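Long-range contacts in EscN (Escherichia coli O127:H6, PDB 2OBL), which belongs to the ATP synthase alpha/beta family and, in this C-terminal fragment, is built round a P-loop nucleotide-binding domain: residues F34-Y39 with A152-D157; G75-S80 with S238-H243; D98-A103 with N161-M166; V245-L250 with A258-L263. The protein carries 1 engineered substitution. All coordinates share one frame; numbering follows the deposited sequence.

Contact 1 (F34-Y39 with A152-D157); sequences FERSLY and AEYFRD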
loop_
_atom_site.group_PDB
_atom_site.type_symbol
_atom_site.label_atom_id
_atom_site.label_comp_id
_atom_site.label_asym_id
_atom_site.label_seq_id
_atom_site.Cartn_x
_atom_site.Cartn_y
_atom_site.Cartn_z
ATOM N N PHE A 34 1.472 1.238 28.819
ATOM C CA PHE A 34 2.854 1.038 28.360
ATOM C C PHE A 34 3.446 2.236 27.634
ATOM O O PHE A 34 2.794 2.839 26.792
ATOM C CB PHE A 34 2.943 -0.173 27.426
ATOM C CG PHE A 34 2.171 -1.366 27.905
ATOM C CD1 PHE A 34 2.485 -1.970 29.115
ATOM C CD2 PHE A 34 1.139 -1.893 27.142
ATOM C CE1 PHE A 34 1.776 -3.071 29.557
ATOM C CE2 PHE A 34 0.428 -2.991 27.574
ATOM C CZ PHE A 34 0.745 -3.586 28.787
ATOM N N GLU A 35 4.698 2.560 27.939
ATOM C CA GLU A 35 5.441 3.512 27.119
ATOM C C GLU A 35 6.413 2.795 26.185
ATOM O O GLU A 35 7.096 1.843 26.579
ATOM C CB GLU A 35 6.237 4.491 27.974
ATOM C CG GLU A 35 5.421 5.487 28.756
ATOM C CD GLU A 35 6.309 6.471 29.492
ATOM O OE1 GLU A 35 7.261 6.021 30.166
ATOM O OE2 GLU A 35 6.057 7.690 29.392
ATOM N N ARG A 36 6.487 3.270 24.947
ATOM C CA ARG A 36 7.492 2.799 24.014
ATOM C C ARG A 36 8.167 3.987 23.342
ATOM O O ARG A 36 7.542 5.021 23.107
ATOM C CB ARG A 36 6.875 1.881 22.958
ATOM C CG ARG A 36 6.473 0.495 23.482
ATOM C CD ARG A 36 6.536 -0.522 22.363
ATOM N NE ARG A 36 6.245 -1.885 22.793
ATOM C CZ ARG A 36 6.387 -2.942 22.004
ATOM N NH1 ARG A 36 6.823 -2.772 20.749
ATOM N NH2 ARG A 36 6.102 -4.160 22.457
ATOM N N SER A 37 9.454 3.832 23.046
ATOM C CA SER A 37 10.190 4.830 22.290
ATOM C C SER A 37 9.673 4.875 20.851
ATOM O O SER A 37 9.264 3.848 20.302
ATOM C CB SER A 37 11.684 4.496 22.311
ATOM O OG SER A 37 12.416 5.358 21.458
ATOM N N LEU A 38 9.674 6.063 20.255
ATOM C CA LEU A 38 9.280 6.207 18.844
ATOM C C LEU A 38 10.316 5.608 17.897
ATOM O O LEU A 38 10.059 5.421 16.700
ATOM C CB LEU A 38 9.047 7.674 18.488
ATOM C CG LEU A 38 7.731 8.292 18.964
ATOM C CD1 LEU A 38 7.577 9.734 18.517
ATOM C CD2 LEU A 38 6.551 7.466 18.488
ATOM N N TYR A 39 11.486 5.301 18.451
ATOM C CA TYR A 39 12.581 4.765 17.665
ATOM C C TYR A 39 12.971 3.375 18.153
ATOM O O TYR A 39 12.859 3.069 19.337
ATOM C CB TYR A 39 13.748 5.750 17.683
ATOM C CG TYR A 39 13.304 7.152 17.301
ATOM C CD1 TYR A 39 13.139 7.509 15.967
ATOM C CD2 TYR A 39 13.012 8.106 18.274
ATOM C CE1 TYR A 39 12.718 8.780 15.608
ATOM C CE2 TYR A 39 12.590 9.385 17.924
ATOM C CZ TYR A 39 12.442 9.713 16.588
ATOM O OH TYR A 39 12.029 10.980 16.222
ATOM N N ALA A 152 2.419 -0.500 15.383
ATOM C CA ALA A 152 2.467 -1.739 14.624
ATOM C C ALA A 152 3.383 -2.756 15.293
ATOM O O ALA A 152 3.054 -3.935 15.355
ATOM C CB ALA A 152 2.918 -1.480 13.157
ATOM N N GLU A 153 4.528 -2.294 15.793
ATOM C CA GLU A 153 5.463 -3.172 16.506
ATOM C C GLU A 153 4.848 -3.720 17.790
ATOM O O GLU A 153 5.032 -4.896 18.129
ATOM C CB GLU A 153 6.772 -2.438 16.802
ATOM C CG GLU A 153 7.600 -2.140 15.562
ATOM C CD GLU A 153 8.710 -1.144 15.820
ATOM O OE1 GLU A 153 8.609 -0.377 16.797
ATOM O OE2 GLU A 153 9.679 -1.121 15.032
ATOM N N TYR A 154 4.111 -2.874 18.501
ATOM C CA TYR A 154 3.445 -3.317 19.722
ATOM C C TYR A 154 2.491 -4.471 19.420
ATOM O O TYR A 154 2.512 -5.493 20.108
ATOM C CB TYR A 154 2.694 -2.177 20.415
ATOM C CG TYR A 154 1.740 -2.693 21.471
ATOM C CD1 TYR A 154 2.206 -3.127 22.714
ATOM C CD2 TYR A 154 0.381 -2.785 21.213
ATOM C CE1 TYR A 154 1.337 -3.625 23.661
ATOM C CE2 TYR A 154 -0.493 -3.277 22.155
ATOM C CZ TYR A 154 -0.015 -3.696 23.371
ATOM O OH TYR A 154 -0.914 -4.181 24.294
ATOM N N PHE A 155 1.651 -4.304 18.398
ATOM C CA PHE A 155 0.703 -5.361 18.020
ATOM C C PHE A 155 1.372 -6.607 17.418
ATOM O O PHE A 155 0.971 -7.741 17.720
ATOM C CB PHE A 155 -0.438 -4.802 17.163
ATOM C CG PHE A 155 -1.437 -4.016 17.963
ATOM C CD1 PHE A 155 -2.287 -4.667 18.855
ATOM C CD2 PHE A 155 -1.488 -2.634 17.887
ATOM C CE1 PHE A 155 -3.206 -3.953 19.624
ATOM C CE2 PHE A 155 -2.406 -1.906 18.659
ATOM C CZ PHE A 155 -3.273 -2.565 19.525
ATOM N N ARG A 156 2.418 -6.403 16.617
ATOM C CA ARG A 156 3.234 -7.526 16.143
ATOM C C ARG A 156 3.735 -8.356 17.330
ATOM O O ARG A 156 3.653 -9.589 17.328
ATOM C CB ARG A 156 4.429 -7.011 15.344
ATOM C CG ARG A 156 5.375 -8.098 14.827
ATOM C CD ARG A 156 6.736 -7.495 14.540
ATOM N NE ARG A 156 7.286 -6.861 15.742
ATOM C CZ ARG A 156 8.316 -6.021 15.743
ATOM N NH1 ARG A 156 8.926 -5.706 14.607
ATOM N NH2 ARG A 156 8.742 -5.495 16.882
ATOM N N ASP A 157 4.243 -7.661 18.344
ATOM C CA ASP A 157 4.783 -8.312 19.540
ATOM C C ASP A 157 3.750 -9.125 20.327
ATOM O O ASP A 157 4.125 -9.922 21.183
ATOM C CB ASP A 157 5.445 -7.277 20.458
ATOM C CG ASP A 157 6.676 -6.626 19.833
ATOM O OD1 ASP A 157 7.254 -7.174 18.871
ATOM O OD2 ASP A 157 7.071 -5.552 20.315
HETATM O O HOH W 1 8.497 -0.720 19.406
#
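R36 lays one face of its guanidinium against the backbone of Y154, whose CA stands 3.5 Å above that plane and toward its rim, and brings its two terminal nitrogens to D157. The result is a salt-bridge network between a two-stranded antiparallel sheet (4-7 with 34-37) and the later part of helix 138-156. Strand and helix segment axes pass 10.7 Å apart, a gap that R36 spans with a chain extended from CG to NE. NH1 and NH2 of R36 converge on a single oxygen, D157 OD2, at 2.8 and 2.7 Å. OD2 lies close to the guanidinium plane, yet N-H...O angles of 138° and 143° show that both bonds are bent. R156 NE and NH2 hold the other oxygen, D157 OD1, so two arginines grip the carboxylate, which probably keeps it ionised. R36 NH1 also donates to a water that donates to E153 OE1, while E153 OE2 pairs with R206. Beside this polar group the Y154 ring, its CG anti to the backbone N (chi1 166°), meets F34 rim to rim. Y154 OH, bonded to D9, lies at the edge of the F34 ring, 3.7 Å from F34 CE2.

Contact 2 (G75-S80 with S238-H243); sequences GIFAGS and SILDGH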
loop_
_atom_site.group_PDB
_atom_site.type_symbol
_atom_site.label_atom_id
_atom_site.label_comp_id
_atom_site.label_asym_id
_atom_site.label_seq_id
_atom_site.Cartn_x
_atom_site.Cartn_y
_atom_site.Cartn_z
ATOM N N GLY A 75 5.008 -0.382 -2.127
ATOM C CA GLY A 75 4.647 1.004 -2.412
ATOM C C GLY A 75 3.453 1.060 -3.353
ATOM O O GLY A 75 3.335 0.235 -4.259
ATOM N N ILE A 76 2.565 2.026 -3.148
ATOM C CA ILE A 76 1.523 2.302 -4.133
ATOM C C ILE A 76 1.766 3.732 -4.616
ATOM O O ILE A 76 1.755 4.664 -3.814
ATOM C CB ILE A 76 0.104 2.198 -3.534
ATOM C CG1 ILE A 76 -0.176 0.756 -3.072
ATOM C CG2 ILE A 76 -0.943 2.691 -4.567
ATOM C CD1 ILE A 76 -1.548 0.567 -2.387
ATOM N N PHE A 77 2.005 3.870 -5.921
ATOM C CA PHE A 77 2.361 5.143 -6.551
ATOM C C PHE A 77 1.123 5.632 -7.313
ATOM O O PHE A 77 0.598 4.915 -8.158
ATOM C CB PHE A 77 3.522 4.940 -7.533
ATOM C CG PHE A 77 4.838 4.606 -6.867
ATOM C CD1 PHE A 77 5.846 5.571 -6.766
ATOM C CD2 PHE A 77 5.062 3.346 -6.324
ATOM C CE1 PHE A 77 7.054 5.274 -6.131
ATOM C CE2 PHE A 77 6.275 3.047 -5.693
ATOM C CZ PHE A 77 7.261 4.018 -5.590
ATOM N N ALA A 78 0.653 6.839 -7.004
ATOM C CA ALA A 78 -0.597 7.335 -7.572
ATOM C C ALA A 78 -0.677 8.856 -7.585
ATOM O O ALA A 78 -0.316 9.517 -6.619
ATOM C CB ALA A 78 -1.789 6.756 -6.815
ATOM N N GLY A 79 -1.183 9.414 -8.681
ATOM C CA GLY A 79 -1.491 10.840 -8.703
ATOM C C GLY A 79 -2.899 11.082 -8.180
ATOM O O GLY A 79 -3.504 10.192 -7.573
ATOM N N SER A 80 -3.430 12.278 -8.453
ATOM C CA SER A 80 -4.786 12.644 -8.063
ATOM C C SER A 80 -5.825 12.066 -8.999
ATOM O O SER A 80 -5.581 11.908 -10.195
ATOM C CB SER A 80 -4.943 14.170 -8.058
ATOM O OG SER A 80 -4.114 14.742 -7.077
ATOM N N SER A 238 13.849 2.245 -4.657
ATOM C CA SER A 238 15.054 1.441 -4.520
ATOM C C SER A 238 15.076 0.565 -3.259
ATOM O O SER A 238 15.901 -0.342 -3.150
ATOM C CB SER A 238 16.297 2.346 -4.593
ATOM O OG SER A 238 16.485 2.827 -5.922
ATOM N N ILE A 239 14.168 0.822 -2.325
ATOM C CA ILE A 239 14.110 0.055 -1.081
ATOM C C ILE A 239 13.006 -0.988 -1.081
ATOM O O ILE A 239 13.147 -2.028 -0.439
ATOM C CB ILE A 239 13.825 0.959 0.129
ATOM C CG1 ILE A 239 14.927 2.005 0.336
ATOM C CG2 ILE A 239 13.670 0.111 1.392
ATOM C CD1 ILE A 239 14.499 3.120 1.283
ATOM N N LEU A 240 11.896 -0.685 -1.752
ATOM C CA LEU A 240 10.678 -1.514 -1.682
ATOM C C LEU A 240 10.855 -2.940 -2.198
ATOM O O LEU A 240 11.728 -3.203 -3.030
ATOM C CB LEU A 240 9.545 -0.847 -2.459
ATOM C CG LEU A 240 9.005 0.478 -1.910
ATOM C CD1 LEU A 240 8.133 1.137 -2.991
ATOM C CD2 LEU A 240 8.226 0.263 -0.631
ATOM N N ASP A 241 9.997 -3.836 -1.715
ATOM C CA ASP A 241 9.932 -5.225 -2.162
ATOM C C ASP A 241 8.845 -5.422 -3.220
ATOM O O ASP A 241 8.712 -6.505 -3.778
ATOM C CB ASP A 241 9.592 -6.145 -0.995
ATOM C CG ASP A 241 10.560 -6.012 0.172
ATOM O OD1 ASP A 241 11.782 -5.946 -0.083
ATOM O OD2 ASP A 241 10.096 -5.986 1.337
ATOM N N GLY A 242 8.056 -4.385 -3.473
ATOM C CA GLY A 242 7.016 -4.477 -4.487
ATOM C C GLY A 242 6.441 -3.100 -4.702
ATOM O O GLY A 242 6.522 -2.252 -3.817
ATOM N N HIS A 243 5.864 -2.869 -5.868
ATOM C CA HIS A 243 5.273 -1.580 -6.132
ATOM C C HIS A 243 4.068 -1.736 -7.053
ATOM O O HIS A 243 4.086 -2.513 -8.028
ATOM C CB HIS A 243 6.318 -0.602 -6.711
ATOM C CG HIS A 243 6.939 -1.073 -7.983
ATOM N ND1 HIS A 243 7.945 -2.015 -8.017
ATOM C CD2 HIS A 243 6.685 -0.748 -9.271
ATOM C CE1 HIS A 243 8.277 -2.257 -9.270
ATOM N NE2 HIS A 243 7.532 -1.499 -10.052
#
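The backbones run parallel where strand 73-78 meets the start of strand 242-245, with G75 facing H243 at a CA-CA distance of 4.6 Å. The G75 N-H donates to G242 O at 2.9 Å, with an N-H...O angle of 166°. A CA-H...O contact of 3.2 Å from H243 CA to G75 O follows, and bonds of G75 and F77 with I244 carry the pairing onward. This is the central sheet of the P-loop NTPase fold: strand 73-78 leads toward a sequence consistent with a Walker A motif, beginning at A78.

G75 has no side chain, and the room beside its CA is taken by L240, which precedes the second strand: L240 CD1 lies 3.5 Å from G75 CA. F77, two residues on and on the same face of the sheet, approaches L240 from the opposite direction. L240 CD1 sits at the edge of the ring, near its plane, 3.8 Å from F77 CE2. R237 adds a cation-pi contact to this ring. H243 touches the ring through its methylene rather than its imidazole. With CG set between the backbone N and the carbonyl carbon (chi1 59°), the imidazole turns clear of F77 and leaves H243 CB to reach F77 CE2 obliquely at 3.8 Å.

Contact 3 (D98-A103 with N161-M166); sequences DIIVLA and NVLLMM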
loop_
_atom_site.group_PDB
_atom_site.type_symbol
_atom_site.label_atom_id
_atom_site.label_comp_id
_atom_site.label_asym_id
_atom_site.label_seq_id
_atom_site.Cartn_x
_atom_site.Cartn_y
_atom_site.Cartn_z
ATOM N N ASP A 98 -4.661 -9.167 11.045
ATOM C CA ASP A 98 -5.320 -9.233 12.353
ATOM C C ASP A 98 -5.593 -7.819 12.854
ATOM O O ASP A 98 -6.602 -7.550 13.512
ATOM C CB ASP A 98 -4.403 -9.931 13.360
ATOM C CG ASP A 98 -4.145 -11.383 13.018
ATOM O OD1 ASP A 98 -5.024 -12.025 12.404
ATOM O OD2 ASP A 98 -3.060 -11.887 13.373
ATOM N N ILE A 99 -4.659 -6.929 12.544
ATOM C CA ILE A 99 -4.674 -5.547 13.015
ATOM C C ILE A 99 -4.176 -4.644 11.900
ATOM O O ILE A 99 -3.192 -4.962 11.242
ATOM C CB ILE A 99 -3.695 -5.375 14.191
ATOM C CG1 ILE A 99 -4.047 -6.323 15.347
ATOM C CG2 ILE A 99 -3.651 -3.919 14.656
ATOM C CD1 ILE A 99 -5.213 -5.857 16.172
ATOM N N ILE A 100 -4.849 -3.519 11.699
ATOM C CA ILE A 100 -4.406 -2.527 10.727
ATOM C C ILE A 100 -4.024 -1.255 11.465
ATOM O O ILE A 100 -4.797 -0.732 12.269
ATOM C CB ILE A 100 -5.505 -2.193 9.683
ATOM C CG1 ILE A 100 -5.968 -3.460 8.961
ATOM C CG2 ILE A 100 -4.976 -1.185 8.668
ATOM C CD1 ILE A 100 -7.269 -3.258 8.205
ATOM N N VAL A 101 -2.812 -0.772 11.206
ATOM C CA VAL A 101 -2.405 0.508 11.726
ATOM C C VAL A 101 -2.277 1.451 10.545
ATOM O O VAL A 101 -1.446 1.238 9.664
ATOM C CB VAL A 101 -1.077 0.416 12.500
ATOM C CG1 VAL A 101 -0.647 1.780 12.998
ATOM C CG2 VAL A 101 -1.209 -0.582 13.651
ATOM N N LEU A 102 -3.114 2.481 10.546
ATOM C CA LEU A 102 -3.163 3.463 9.474
ATOM C C LEU A 102 -2.502 4.751 9.924
ATOM O O LEU A 102 -2.693 5.198 11.063
ATOM C CB LEU A 102 -4.617 3.744 9.096
ATOM C CG LEU A 102 -5.258 2.827 8.061
ATOM C CD1 LEU A 102 -6.764 2.847 8.170
ATOM C CD2 LEU A 102 -4.839 3.276 6.662
ATOM N N ALA A 103 -1.688 5.321 9.044
ATOM C CA ALA A 103 -1.152 6.638 9.256
ATOM C C ALA A 103 -1.669 7.485 8.117
ATOM O O ALA A 103 -1.307 7.266 6.941
ATOM C CB ALA A 103 0.360 6.625 9.279
ATOM N N ASN A 161 -0.627 -10.557 13.028
ATOM C CA ASN A 161 -0.169 -10.190 11.706
ATOM C C ASN A 161 -0.721 -8.820 11.392
ATOM O O ASN A 161 -1.929 -8.655 11.186
ATOM C CB ASN A 161 -0.571 -11.218 10.658
ATOM C CG ASN A 161 0.388 -12.395 10.612
ATOM O OD1 ASN A 161 1.540 -12.301 11.062
ATOM N ND2 ASN A 161 -0.078 -13.515 10.066
ATOM N N VAL A 162 0.178 -7.840 11.392
ATOM C CA VAL A 162 -0.199 -6.436 11.298
ATOM C C VAL A 162 -0.035 -5.901 9.871
ATOM O O VAL A 162 0.931 -6.218 9.189
ATOM C CB VAL A 162 0.655 -5.586 12.253
ATOM C CG1 VAL A 162 0.256 -4.110 12.179
ATOM C CG2 VAL A 162 0.543 -6.116 13.697
ATOM N N LEU A 163 -0.999 -5.113 9.425
ATOM C CA LEU A 163 -0.833 -4.325 8.200
ATOM C C LEU A 163 -0.617 -2.874 8.592
ATOM O O LEU A 163 -1.497 -2.249 9.188
ATOM C CB LEU A 163 -2.059 -4.445 7.290
ATOM C CG LEU A 163 -2.083 -3.498 6.084
ATOM C CD1 LEU A 163 -0.863 -3.713 5.201
ATOM C CD2 LEU A 163 -3.379 -3.619 5.263
ATOM N N LEU A 164 0.566 -2.351 8.284
ATOM C CA LEU A 164 0.853 -0.931 8.477
ATOM C C LEU A 164 0.605 -0.233 7.144
ATOM O O LEU A 164 1.188 -0.603 6.124
ATOM C CB LEU A 164 2.311 -0.738 8.886
ATOM C CG LEU A 164 2.833 0.706 8.947
ATOM C CD1 LEU A 164 2.070 1.522 10.017
ATOM C CD2 LEU A 164 4.329 0.677 9.252
ATOM N N MET A 165 -0.268 0.766 7.142
ATOM C CA MET A 165 -0.593 1.436 5.895
ATOM C C MET A 165 -0.395 2.936 6.064
ATOM O O MET A 165 -1.094 3.580 6.850
ATOM C CB MET A 165 -2.031 1.111 5.448
ATOM C CG MET A 165 -2.466 1.893 4.208
ATOM S SD MET A 165 -4.157 1.564 3.607
ATOM C CE MET A 165 -4.019 -0.095 2.969
ATOM N N MET A 166 0.571 3.481 5.340
ATOM C CA MET A 166 0.955 4.867 5.522
ATOM C C MET A 166 0.608 5.668 4.278
ATOM O O MET A 166 1.201 5.471 3.222
ATOM C CB MET A 166 2.448 4.973 5.813
ATOM C CG MET A 166 2.878 6.428 5.969
ATOM S SD MET A 166 4.627 6.641 6.319
ATOM C CE MET A 166 4.841 5.428 7.594
#
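Two inner, neighbouring strands from the parallel part of the mixed sheet in the P-loop nucleotide-binding domain, 99-105 and 161-167, make this contact. Their segment axes are 4.7 Å apart and their directions differ by 18°. Five residue pairs, from I99 with V162 to A103 with M166, stand in register, and the bonds alternate between the strands: L163 N donates to I99 O, V101 N to L163 O at 2.8 Å, M165 N to V101 O, and A103 N to M165 O.

At the start of the pairing D98 adds a two-point clamp. Its backbone N donates to N161 O (2.8 Å), and its carboxylate takes the N161 N-H on OD2, also at 2.8 Å. The second bond is almost straight (172°), although the donor stands above the carboxylate plane. The N161 side chain is engaged separately, its OD1 with S214.

The side chains divide between two faces. On one, L102 and M165 lie side by side and point the same way, L102 CD2 3.6 Å from M165 SD, with M165 continuing to L88, I91 and C92 of helix 84-94. On the other, toward helix 138-156, V101 places CG1 anti to its backbone N (chi1 178°), which sends CG1 to L164 CD1 (4.0 Å) and leaves CG2 for V162 CG1 (4.1 Å). L164 CD1 also lies 3.5 Å from V101 O. Apolar groups thus sandwich a row of paired backbone N-H and C=O groups, whose bonds probably repay much of the cost of burying them, while the D98 carboxylate, probably charged, lies at the exposed end.

Contact 4 (V245-L250 with A258-L263); sequences VLTREL and AIDIGL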
loop_
_atom_site.group_PDB
_atom_site.type_symbol
_atom_site.label_atom_id
_atom_site.label_comp_id
_atom_site.label_asym_id
_atom_site.label_seq_id
_atom_site.Cartn_x
_atom_site.Cartn_y
_atom_site.Cartn_z
ATOM N N VAL A 245 1.430 0.506 -9.329
ATOM C CA VAL A 245 1.361 1.822 -9.962
ATOM C C VAL A 245 -0.021 2.074 -10.540
ATOM O O VAL A 245 -0.511 1.272 -11.346
ATOM C CB VAL A 245 2.396 1.940 -11.079
ATOM C CG1 VAL A 245 2.240 3.278 -11.813
ATOM C CG2 VAL A 245 3.801 1.769 -10.501
ATOM N N LEU A 246 -0.639 3.185 -10.145
ATOM C CA LEU A 246 -1.948 3.562 -10.689
ATOM C C LEU A 246 -1.734 4.655 -11.715
ATOM O O LEU A 246 -0.879 5.519 -11.523
ATOM C CB LEU A 246 -2.860 4.099 -9.584
ATOM C CG LEU A 246 -2.966 3.257 -8.325
ATOM C CD1 LEU A 246 -4.095 3.786 -7.403
ATOM C CD2 LEU A 246 -3.211 1.802 -8.688
ATOM N N THR A 247 -2.522 4.644 -12.786
ATOM C CA THR A 247 -2.325 5.607 -13.860
ATOM C C THR A 247 -3.581 6.372 -14.212
ATOM O O THR A 247 -4.688 5.832 -14.154
ATOM C CB THR A 247 -1.802 4.937 -15.148
ATOM O OG1 THR A 247 -2.789 4.016 -15.646
ATOM C CG2 THR A 247 -0.484 4.210 -14.889
ATOM N N ARG A 248 -3.389 7.632 -14.587
ATOM C CA ARG A 248 -4.475 8.463 -15.112
ATOM C C ARG A 248 -5.091 7.819 -16.350
ATOM O O ARG A 248 -6.307 7.862 -16.545
ATOM C CB ARG A 248 -3.960 9.871 -15.422
ATOM C CG ARG A 248 -5.040 10.854 -15.854
ATOM C CD ARG A 248 -4.678 12.285 -15.465
ATOM N NE ARG A 248 -4.777 12.481 -14.019
ATOM C CZ ARG A 248 -3.736 12.657 -13.214
ATOM N NH1 ARG A 248 -2.505 12.672 -13.714
ATOM N NH2 ARG A 248 -3.923 12.817 -11.909
ATOM N N GLU A 249 -4.256 7.199 -17.178
ATOM C CA GLU A 249 -4.735 6.544 -18.392
ATOM C C GLU A 249 -5.800 5.474 -18.133
ATOM O O GLU A 249 -6.807 5.403 -18.854
ATOM C CB GLU A 249 -3.561 5.975 -19.195
ATOM C CG GLU A 249 -2.720 7.047 -19.892
ATOM C CD GLU A 249 -1.833 7.868 -18.946
ATOM O OE1 GLU A 249 -1.524 7.405 -17.815
ATOM O OE2 GLU A 249 -1.443 8.988 -19.349
ATOM N N LEU A 250 -5.591 4.641 -17.115
ATOM C CA LEU A 250 -6.612 3.669 -16.731
ATOM C C LEU A 250 -7.813 4.314 -16.031
ATOM O O LEU A 250 -8.963 3.943 -16.293
ATOM C CB LEU A 250 -6.016 2.544 -15.875
ATOM C CG LEU A 250 -5.081 1.615 -16.651
ATOM C CD1 LEU A 250 -4.320 0.688 -15.703
ATOM C CD2 LEU A 250 -5.834 0.819 -17.726
ATOM N N ALA A 258 -7.075 1.219 -10.898
ATOM C CA ALA A 258 -6.400 1.705 -12.100
ATOM C C ALA A 258 -4.940 1.266 -12.143
ATOM O O ALA A 258 -4.048 2.067 -12.434
ATOM C CB ALA A 258 -6.504 3.224 -12.198
ATOM N N ILE A 259 -4.715 -0.012 -11.869
ATOM C CA ILE A 259 -3.372 -0.542 -11.747
ATOM C C ILE A 259 -2.788 -0.880 -13.117
ATOM O O ILE A 259 -3.340 -1.692 -13.861
ATOM C CB ILE A 259 -3.341 -1.814 -10.874
ATOM C CG1 ILE A 259 -3.872 -1.532 -9.459
ATOM C CG2 ILE A 259 -1.936 -2.367 -10.840
ATOM C CD1 ILE A 259 -4.218 -2.823 -8.663
ATOM N N ASP A 260 -1.663 -0.265 -13.446
ATOM C CA ASP A 260 -0.958 -0.636 -14.665
ATOM C C ASP A 260 -0.096 -1.840 -14.345
ATOM O O ASP A 260 0.911 -1.724 -13.650
ATOM C CB ASP A 260 -0.096 0.527 -15.156
ATOM C CG ASP A 260 0.545 0.250 -16.511
ATOM O OD1 ASP A 260 1.252 -0.766 -16.642
ATOM O OD2 ASP A 260 0.342 1.061 -17.440
ATOM N N ILE A 261 -0.483 -3.000 -14.850
ATOM C CA ILE A 261 0.218 -4.234 -14.473
ATOM C C ILE A 261 1.690 -4.228 -14.916
ATOM O O ILE A 261 2.568 -4.695 -14.186
ATOM C CB ILE A 261 -0.531 -5.473 -15.018
ATOM C CG1 ILE A 261 -2.005 -5.430 -14.584
ATOM C CG2 ILE A 261 0.168 -6.785 -14.584
ATOM C CD1 ILE A 261 -2.251 -5.624 -13.086
ATOM N N GLY A 262 1.955 -3.681 -16.101
ATOM C CA GLY A 262 3.301 -3.721 -16.676
ATOM C C GLY A 262 4.291 -2.833 -15.939
ATOM O O GLY A 262 5.511 -3.036 -16.026
ATOM N N LEU A 263 3.770 -1.849 -15.206
ATOM C CA LEU A 263 4.618 -0.924 -14.426
ATOM C C LEU A 263 4.705 -1.337 -12.966
ATOM O O LEU A 263 5.397 -0.703 -12.165
ATOM C CB LEU A 263 4.040 0.485 -14.480
ATOM C CG LEU A 263 4.122 1.165 -15.834
ATOM C CD1 LEU A 263 3.385 2.494 -15.780
ATOM C CD2 LEU A 263 5.594 1.351 -16.194
HETATM O O HOH W 2 -1.656 2.693 -17.774
#
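L246 and I259 meet at the tight side of this contact. L246 CD2 presses on I259 CG1 at 3.5 Å, closer than usual for two carbons, and the two side chains are set obliquely. Backbone bonds flank this pair: D260 N donates to V245 O at 2.8 Å, and T247 N donates to A258 O at 3.0 Å. L250 closes in from the helix that follows, its CB 3.8 Å from A258 CB and its CD1 3.2 Å from I259 O.

The two backbone bonds make a single beta bridge between L246 and I259, at the point where strand 242-245 gives way to helix 248-251. T247 is the N-cap of that helix: OG1, between the backbone N and the carbonyl carbon (chi1 64°), accepts from L250 N. The neighbouring L246 also touches V82, within a sequence that resembles a Walker A motif, and L246 bonds through its backbone with F77, so the bridge lies beside the P-loop region of the fold. I259 also packs on A61 and I62 of helix 60-65.

The looser side carries T247, D260 and the exposed L263. T247 CG2 reaches D260 CB, but the polar ends of the two residues meet through a water, which lies 2.7 Å from T247 OG1 and donates to D260 OD2. L263 N gives D260 OD1 a weak bond. L263 reaches back to the buried V245, its CB 4.0 Å from V245 CB, and S264 OG is bonded to both V245 N and D260 O.

In the fold
From the N terminus, strand 34-37 opens contact 1, which closes on helix 138-156. Before it closes, strands 73-78 and 99-105 open contacts 2 and 3, so contact 1 crosses both. After contact 1 has closed, contact 3 closes at strand 161-167, nested within the long loop that contact 2 completes at 238-243. Contacts 2 and 3 join different strand pairs of one sheet, their centres about 17 Å apart. Contact 1 ties the N-terminal two-stranded sheet to a helix whose A152 and F155 pack on V162 of contact 3. Contact 4 follows in series, closing a short loop after strand 242-245; R248 links it back to S80 of contact 2.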